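Local coordinates for protein MIX1 (Leishmania major, PDB 3HA4) that forms a homodimer and probably serves as a membrane-anchored mitochondrial scaffold whose TPR-like helical domain mediates protein-protein interactions, at residues Gln39-Leu44 / Trp69-Glu74; Met103-Val108 / Ser130-Asp135. One frame throughout, in Å; residues are numbered along the deposited sequence.

Interaction 1 (Gln39-Leu44 / Trp69-Glu74)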
ATOM      1  N   GLN A  39       3.581  -3.749  -7.506  1.00 26.10           N
ATOM      2  CA  GLN A  39       2.593  -3.526  -8.553  1.00 26.47           C
ATOM      3  C   GLN A  39       1.698  -4.753  -8.812  1.00 30.31           C
ATOM      4  O   GLN A  39       0.496  -4.618  -9.056  1.00 27.65           O
ATOM      5  CB  GLN A  39       3.276  -3.055  -9.834  1.00 26.57           C
ATOM      6  CG  GLN A  39       2.335  -2.729 -10.975  1.00 31.44           C
ATOM      7  CD  GLN A  39       3.090  -2.340 -12.239  1.00 33.00           C
ATOM      8  OE1 GLN A  39       2.916  -1.245 -12.774  1.00 40.70           O
ATOM      9  NE2 GLN A  39       3.952  -3.233 -12.705  1.00 40.18           N
ATOM     10  N   ARG A  40       2.252  -5.936  -8.697  1.00 27.53           N
ATOM     11  CA  ARG A  40       1.504  -7.140  -8.898  1.00 29.19           C
ATOM     12  C   ARG A  40       0.561  -7.418  -7.768  1.00 31.04           C
ATOM     13  O   ARG A  40      -0.508  -7.923  -7.940  1.00 35.50           O
ATOM     14  CB  ARG A  40       2.466  -8.281  -9.048  1.00 27.82           C
ATOM     15  CG  ARG A  40       2.699  -8.634 -10.426  1.00 40.40           C
ATOM     16  CD  ARG A  40       3.896  -9.440 -10.672  1.00 24.11           C
ATOM     17  NE  ARG A  40       4.238  -9.302 -12.067  1.00 30.92           N
ATOM     18  CZ  ARG A  40       5.095 -10.062 -12.725  1.00 44.29           C
ATOM     19  NH1 ARG A  40       5.724 -11.033 -12.116  1.00 38.83           N
ATOM     20  NH2 ARG A  40       5.322  -9.848 -13.991  1.00 49.10           N
ATOM     21  N   VAL A  41       0.986  -7.063  -6.588  1.00 33.00           N
ATOM     22  CA  VAL A  41       0.217  -7.292  -5.395  1.00 26.04           C
ATOM     23  C   VAL A  41      -0.926  -6.314  -5.292  1.00 33.02           C
ATOM     24  O   VAL A  41      -1.952  -6.611  -4.763  1.00 26.67           O
ATOM     25  CB  VAL A  41       1.101  -7.186  -4.161  1.00 42.35           C
ATOM     26  CG1 VAL A  41       0.293  -7.046  -2.940  1.00 25.82           C
ATOM     27  CG2 VAL A  41       1.986  -8.356  -4.055  1.00 25.76           C
ATOM     28  N   VAL A  42      -0.728  -5.141  -5.845  1.00 31.34           N
ATOM     29  CA  VAL A  42      -1.721  -4.111  -5.805  1.00 31.03           C
ATOM     30  C   VAL A  42      -2.876  -4.318  -6.759  1.00 29.77           C
ATOM     31  O   VAL A  42      -3.905  -3.747  -6.578  1.00 38.78           O
ATOM     32  CB  VAL A  42      -1.108  -2.758  -6.026  1.00 32.58           C
ATOM     33  CG1 VAL A  42      -2.131  -1.793  -6.266  1.00 26.89           C
ATOM     34  CG2 VAL A  42      -0.332  -2.361  -4.881  1.00 26.48           C
ATOM     35  N   LEU A  43      -2.670  -5.142  -7.751  1.00 37.86           N
ATOM     36  CA  LEU A  43      -3.654  -5.494  -8.727  1.00 40.21           C
ATOM     37  C   LEU A  43      -4.664  -6.414  -8.114  1.00 46.70           C
ATOM     38  O   LEU A  43      -5.751  -6.525  -8.575  1.00 47.08           O
ATOM     39  CB  LEU A  43      -2.957  -6.246  -9.827  1.00 32.04           C
ATOM     40  CG  LEU A  43      -2.878  -5.948 -11.303  1.00 42.61           C
ATOM     41  CD1 LEU A  43      -3.126  -4.573 -11.710  1.00 28.94           C
ATOM     42  CD2 LEU A  43      -1.576  -6.394 -11.730  1.00 42.15           C
ATOM     43  N   LEU A  44      -4.288  -7.086  -7.056  1.00 41.90           N
ATOM     44  CA  LEU A  44      -5.123  -8.109  -6.504  1.00 48.72           C
ATOM     45  C   LEU A  44      -6.409  -7.613  -5.910  1.00 48.67           C
ATOM     46  O   LEU A  44      -7.414  -8.222  -6.084  1.00 55.76           O
ATOM     47  CB  LEU A  44      -4.371  -8.915  -5.466  1.00 40.36           C
ATOM     48  CG  LEU A  44      -3.314  -9.870  -5.931  1.00 42.85           C
ATOM     49  CD1 LEU A  44      -2.518 -10.276  -4.775  1.00 36.51           C
ATOM     50  CD2 LEU A  44      -3.967 -10.998  -6.488  1.00 31.47           C
ATOM     51  N   TRP A  69       7.439  -3.302   4.720  1.00 25.40           N
ATOM     52  CA  TRP A  69       6.127  -3.221   5.388  1.00 24.59           C
ATOM     53  C   TRP A  69       5.021  -2.917   4.378  1.00 25.04           C
ATOM     54  O   TRP A  69       3.855  -3.235   4.612  1.00 25.01           O
ATOM     55  CB  TRP A  69       6.126  -2.152   6.511  1.00 25.41           C
ATOM     56  CG  TRP A  69       6.525  -0.818   5.993  1.00 25.28           C
ATOM     57  CD1 TRP A  69       7.791  -0.349   5.845  1.00 26.43           C
ATOM     58  CD2 TRP A  69       5.658   0.196   5.476  1.00 25.82           C
ATOM     59  NE1 TRP A  69       7.769   0.904   5.283  1.00 27.97           N
ATOM     60  CE2 TRP A  69       6.469   1.261   5.049  1.00 26.74           C
ATOM     61  CE3 TRP A  69       4.274   0.312   5.346  1.00 26.13           C
ATOM     62  CZ2 TRP A  69       5.944   2.431   4.513  1.00 29.49           C
ATOM     63  CZ3 TRP A  69       3.757   1.470   4.807  1.00 27.39           C
ATOM     64  CH2 TRP A  69       4.589   2.517   4.402  1.00 28.44           C
ATOM     65  N   LEU A  70       5.393  -2.294   3.263  1.00 25.47           N
ATOM     66  CA  LEU A  70       4.421  -1.827   2.279  1.00 25.89           C
ATOM     67  C   LEU A  70       3.628  -2.975   1.666  1.00 25.00           C
ATOM     68  O   LEU A  70       2.396  -2.955   1.624  1.00 26.08           O
ATOM     69  CB  LEU A  70       5.111  -1.015   1.182  1.00 27.14           C
ATOM     70  CG  LEU A  70       4.195  -0.228   0.242  1.00 44.35           C
ATOM     71  CD1 LEU A  70       3.024   0.393   1.003  1.00 50.90           C
ATOM     72  CD2 LEU A  70       4.975   0.845  -0.497  1.00 60.82           C
ATOM     73  N   ILE A  71       4.337  -3.989   1.195  1.00 32.09           N
ATOM     74  CA  ILE A  71       3.666  -5.123   0.598  1.00 29.34           C
ATOM     75  C   ILE A  71       2.808  -5.869   1.627  1.00 24.31           C
ATOM     76  O   ILE A  71       1.654  -6.193   1.345  1.00 24.51           O
ATOM     77  CB  ILE A  71       4.660  -6.030  -0.155  1.00 30.35           C
ATOM     78  CG1 ILE A  71       5.114  -5.309  -1.430  1.00 26.54           C
ATOM     79  CG2 ILE A  71       4.026  -7.393  -0.468  1.00 24.83           C
ATOM     80  CD1 ILE A  71       6.075  -6.089  -2.306  1.00 27.95           C
ATOM     81  N   PRO A  72       3.355  -6.122   2.832  1.00 29.65           N
ATOM     82  CA  PRO A  72       2.529  -6.732   3.889  1.00 30.66           C
ATOM     83  C   PRO A  72       1.286  -5.914   4.238  1.00 28.80           C
ATOM     84  O   PRO A  72       0.232  -6.487   4.519  1.00 28.26           O
ATOM     85  CB  PRO A  72       3.485  -6.804   5.077  1.00 24.18           C
ATOM     86  CG  PRO A  72       4.829  -6.968   4.427  1.00 24.15           C
ATOM     87  CD  PRO A  72       4.780  -6.091   3.204  1.00 24.43           C
ATOM     88  N   LEU A  73       1.410  -4.592   4.215  1.00 24.59           N
ATOM     89  CA  LEU A  73       0.261  -3.722   4.401  1.00 25.26           C
ATOM     90  C   LEU A  73      -0.793  -3.991   3.313  1.00 31.23           C
ATOM     91  O   LEU A  73      -1.978  -4.162   3.600  1.00 25.49           O
ATOM     92  CB  LEU A  73       0.710  -2.259   4.367  1.00 36.18           C
ATOM     93  CG  LEU A  73      -0.339  -1.172   4.594  1.00 27.24           C
ATOM     94  CD1 LEU A  73      -0.802  -1.207   6.029  1.00 35.20           C
ATOM     95  CD2 LEU A  73       0.230   0.188   4.239  1.00 35.10           C
ATOM     96  N   GLU A  74      -0.348  -4.050   2.063  1.00 28.26           N
ATOM     97  CA  GLU A  74      -1.243  -4.306   0.935  1.00 25.25           C
ATOM     98  C   GLU A  74      -1.890  -5.699   1.021  1.00 25.58           C
ATOM     99  O   GLU A  74      -3.102  -5.848   0.832  1.00 27.87           O
ATOM    100  CB  GLU A  74      -0.488  -4.130  -0.374  1.00 26.43           C
ATOM    101  CG  GLU A  74      -1.347  -3.653  -1.511  1.00 49.29           C
ATOM    102  CD  GLU A  74      -1.994  -2.318  -1.209  1.00 65.56           C
ATOM    103  OE1 GLU A  74      -1.344  -1.254  -1.387  1.00 50.46           O
ATOM    104  OE2 GLU A  74      -3.166  -2.344  -0.788  1.00 49.14           O
TER
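Val41 and Val42 meet Glu74 and Ile71 where helix 34-42 packs against the start of helix 70-81, inside the all-helical, TPR-like domain of MIX1. The contact is built round the aliphatic part of Glu74. A turn about its CB-CG bond (chi2 59°) bends the chain, and the two valines, neighbours in sequence, receive different parts of it. The Val41 and Glu74 side chains run alongside one another, pointing opposite ways, with Val41 CG1 packed against CB and CG of the glutamate, 4.0 Å from CB. Val42 meets it at a slant: CG2, the branch beside its own backbone N, comes within 3.7 Å of Glu74 CG and also touches the carboxylate end. The other methyl of Val41, CG2, turns to Ile71 and lies 4.2 Å from Ile71 CG2, a looser, purely apolar touch.

Glu74 therefore does two jobs: its methylenes serve as hydrophobic surface, while its OE2 makes a salt bridge to Arg45, just past the end of the segment 39-44. That bridge probably helps fix the carboxylate beside Val42. Met57 of helix 54-64 packs on Val41, and Gln77 of the second subunit packs on Val42, placing this part of the helix pair at the dimer interface. Of the two carboxylate oxygens it is OE1 that approaches the valine, 3.8 Å from Val42 CG2.

Interaction 2 (Met103-Val108 / Ser130-Asp135); sequences MQLLNV and SMAVDD
Helices 94-109 and 123-137 pair here as antiparallel neighbours in the TPR-like bundle, and the side chains of 103-108 and 130-135 meet through apolar groups. The short segments run at 151° to each other with their axes 9.8 Å apart at closest approach, a separation bridged by side chains. Val133 projects from its helix toward the consecutive pair Leu105 and Leu106. The branched end of Leu106 crosses that of Val133 at about a right angle: its CD2 sits against both valine methyls, 3.8 Å from Val133 CG1 and 3.9 Å from Val133 CG2. The CA-CB bond of Leu106 points off to one side, and its isobutyl end swings back to Val133. Leu105 does point across. Its CB rests 4.1 Å from Val133 CG2, and with CG beside its own backbone N (chi1 -79°) the chain carries CD1 on to Ala132 CB, 3.9 Å away. Val133 CG2 is thus shared by the two leucines, while the small Ala132 receives the tip of Leu105.

Ile129 and Leu136, on helix 123-137 just outside the segment, also pack on Leu105, and a hydrogen bond between Ser130 OG and Lys109 NZ links the two helices as well. From helix 123-137, Met131 packs on Pro35 of the second subunit. Antiparallel helices packed through aliphatic side chains are typical of TPR-like, all-helical folds.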
ATOM      1  N   MET A 103       3.690 -11.563  11.505  1.00 25.57           N
ATOM      2  CA  MET A 103       5.080 -11.702  11.927  1.00 25.83           C
ATOM      3  C   MET A 103       6.059 -10.735  11.232  1.00 32.57           C
ATOM      4  O   MET A 103       6.908 -10.117  11.892  1.00 29.66           O
ATOM      5  CB  MET A 103       5.550 -13.137  11.747  1.00 26.13           C
ATOM      6  CG  MET A 103       6.851 -13.465  12.459  1.00 46.38           C
ATOM      7  SD  MET A 103       7.388 -15.177  12.217  1.00 60.82           S
ATOM      8  CE  MET A 103       5.832 -16.049  12.416  1.00 49.42           C
ATOM      9  N   GLN A 104       5.958 -10.595   9.911  1.00 29.42           N
ATOM     10  CA  GLN A 104       6.880  -9.685   9.228  1.00 35.14           C
ATOM     11  C   GLN A 104       6.663  -8.213   9.608  1.00 25.38           C
ATOM     12  O   GLN A 104       7.627  -7.467   9.782  1.00 24.23           O
ATOM     13  CB  GLN A 104       6.853  -9.865   7.713  1.00 25.16           C
ATOM     14  CG  GLN A 104       7.514  -8.717   6.970  1.00 24.25           C
ATOM     15  CD  GLN A 104       8.052  -9.125   5.618  1.00 25.13           C
ATOM     16  OE1 GLN A 104       8.320 -10.295   5.377  1.00 25.39           O
ATOM     17  NE2 GLN A 104       8.230  -8.158   4.737  1.00 25.23           N
ATOM     18  N   LEU A 105       5.398  -7.806   9.727  1.00 27.90           N
ATOM     19  CA  LEU A 105       5.071  -6.442  10.141  1.00 27.20           C
ATOM     20  C   LEU A 105       5.603  -6.196  11.545  1.00 27.58           C
ATOM     21  O   LEU A 105       6.144  -5.134  11.825  1.00 34.98           O
ATOM     22  CB  LEU A 105       3.563  -6.174  10.069  1.00 25.87           C
ATOM     23  CG  LEU A 105       3.029  -5.895   8.656  1.00 24.89           C
ATOM     24  CD1 LEU A 105       1.514  -5.903   8.624  1.00 32.52           C
ATOM     25  CD2 LEU A 105       3.561  -4.584   8.174  1.00 25.26           C
ATOM     26  N   LEU A 106       5.474  -7.197  12.411  1.00 24.93           N
ATOM     27  CA  LEU A 106       5.969  -7.084  13.776  1.00 25.20           C
ATOM     28  C   LEU A 106       7.490  -6.956  13.810  1.00 26.07           C
ATOM     29  O   LEU A 106       8.024  -6.185  14.621  1.00 27.78           O
ATOM     30  CB  LEU A 106       5.481  -8.246  14.658  1.00 25.88           C
ATOM     31  CG  LEU A 106       4.004  -8.207  15.070  1.00 26.43           C
ATOM     32  CD1 LEU A 106       3.623  -9.438  15.870  1.00 28.39           C
ATOM     33  CD2 LEU A 106       3.681  -6.934  15.854  1.00 30.64           C
ATOM     34  N   ASN A 107       8.184  -7.697  12.938  1.00 25.36           N
ATOM     35  CA  ASN A 107       9.645  -7.591  12.831  1.00 25.77           C
ATOM     36  C   ASN A 107      10.046  -6.183  12.429  1.00 25.94           C
ATOM     37  O   ASN A 107      11.020  -5.648  12.941  1.00 30.83           O
ATOM     38  CB  ASN A 107      10.246  -8.594  11.818  1.00 25.49           C
ATOM     39  CG  ASN A 107      10.254 -10.040  12.328  1.00 27.57           C
ATOM     40  OD1 ASN A 107      10.230 -10.294  13.531  1.00 25.93           O
ATOM     41  ND2 ASN A 107      10.276 -10.993  11.395  1.00 25.54           N
ATOM     42  N   VAL A 108       9.304  -5.578  11.510  1.00 24.80           N
ATOM     43  CA  VAL A 108       9.633  -4.222  11.066  1.00 25.46           C
ATOM     44  C   VAL A 108       9.385  -3.198  12.177  1.00 30.09           C
ATOM     45  O   VAL A 108      10.192  -2.303  12.413  1.00 39.28           O
ATOM     46  CB  VAL A 108       8.807  -3.814   9.836  1.00 26.36           C
ATOM     47  CG1 VAL A 108       8.993  -2.337   9.538  1.00 27.55           C
ATOM     48  CG2 VAL A 108       9.186  -4.680   8.621  1.00 25.64           C
ATOM     49  N   SER A 130       0.980  -0.571  13.091  1.00 28.67           N
ATOM     50  CA  SER A 130       0.281  -1.003  14.257  1.00 29.04           C
ATOM     51  C   SER A 130      -1.179  -1.227  13.978  1.00 29.15           C
ATOM     52  O   SER A 130      -1.777  -2.093  14.521  1.00 29.02           O
ATOM     53  CB  SER A 130       0.421   0.045  15.325  1.00 30.00           C
ATOM     54  OG  SER A 130       1.700   0.061  15.810  1.00 30.70           O
ATOM     55  N   MET A 131      -1.735  -0.417  13.111  1.00 29.30           N
ATOM     56  CA  MET A 131      -3.085  -0.543  12.689  1.00 30.95           C
ATOM     57  C   MET A 131      -3.263  -1.784  11.873  1.00 28.01           C
ATOM     58  O   MET A 131      -4.198  -2.468  12.053  1.00 32.42           O
ATOM     59  CB  MET A 131      -3.481   0.689  11.913  1.00 33.50           C
ATOM     60  CG  MET A 131      -4.847   0.635  11.346  1.00 50.15           C
ATOM     61  SD  MET A 131      -5.409   2.229  10.924  1.00 56.30           S
ATOM     62  CE  MET A 131      -4.144   3.161  11.675  1.00 68.17           C
ATOM     63  N   ALA A 132      -2.332  -2.081  10.994  1.00 27.66           N
ATOM     64  CA  ALA A 132      -2.406  -3.311  10.216  1.00 33.41           C
ATOM     65  C   ALA A 132      -2.221  -4.525  11.123  1.00 27.12           C
ATOM     66  O   ALA A 132      -2.867  -5.561  10.933  1.00 26.96           O
ATOM     67  CB  ALA A 132      -1.368  -3.305   9.103  1.00 25.78           C
ATOM     68  N   VAL A 133      -1.336  -4.386  12.106  1.00 27.41           N
ATOM     69  CA  VAL A 133      -1.089  -5.446  13.070  1.00 27.62           C
ATOM     70  C   VAL A 133      -2.371  -5.809  13.820  1.00 38.48           C
ATOM     71  O   VAL A 133      -2.720  -6.990  13.932  1.00 30.33           O
ATOM     72  CB  VAL A 133       0.035  -5.055  14.052  1.00 28.38           C
ATOM     73  CG1 VAL A 133       0.062  -5.996  15.247  1.00 28.75           C
ATOM     74  CG2 VAL A 133       1.371  -5.084  13.343  1.00 27.82           C
ATOM     75  N   ASP A 134      -3.074  -4.786  14.310  1.00 29.07           N
ATOM     76  CA  ASP A 134      -4.389  -4.958  14.942  1.00 34.64           C
ATOM     77  C   ASP A 134      -5.331  -5.699  14.019  1.00 29.55           C
ATOM     78  O   ASP A 134      -5.993  -6.658  14.429  1.00 36.62           O
ATOM     79  CB  ASP A 134      -5.034  -3.602  15.276  1.00 33.86           C
ATOM     80  CG  ASP A 134      -4.544  -3.017  16.572  1.00 40.77           C
ATOM     81  OD1 ASP A 134      -3.691  -3.637  17.252  1.00 39.98           O
ATOM     82  OD2 ASP A 134      -5.028  -1.919  16.913  1.00 66.46           O
ATOM     83  N   ASP A 135      -5.419  -5.221  12.781  1.00 31.39           N
ATOM     84  CA  ASP A 135      -6.290  -5.838  11.796  1.00 32.76           C
ATOM     85  C   ASP A 135      -5.986  -7.326  11.715  1.00 30.88           C
ATOM     86  O   ASP A 135      -6.888  -8.161  11.817  1.00 31.84           O
ATOM     87  CB  ASP A 135      -6.128  -5.163  10.434  1.00 31.82           C
ATOM     88  CG  ASP A 135      -6.855  -3.842  10.360  1.00 40.77           C
ATOM     89  OD1 ASP A 135      -7.773  -3.646  11.180  1.00 56.94           O
ATOM     90  OD2 ASP A 135      -6.522  -3.006   9.495  1.00 33.16           O
TER

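In the fold
Helix 70-81 joins the two contacts: it offers Ile71 and Glu74 to helix 34-42 in interaction 1, and Pro72 and Leu73 to the helix pair of interaction 2. The centres lie about 14 Å apart, but their residues touch directly. Pro72 CB is 3.7 Å from Leu105 CG, and Leu73 CD1 is 3.8 Å from Ala132 CB. Interaction 1 closes along the chain before interaction 2 opens, and helix 70-81 lies between helix 34-42 and the helix pair of interaction 2. Both also reach the second subunit: Gln39 packs on Met131 of that subunit, and Asp135 on its Gln39, tying both contacts to the homodimer interface.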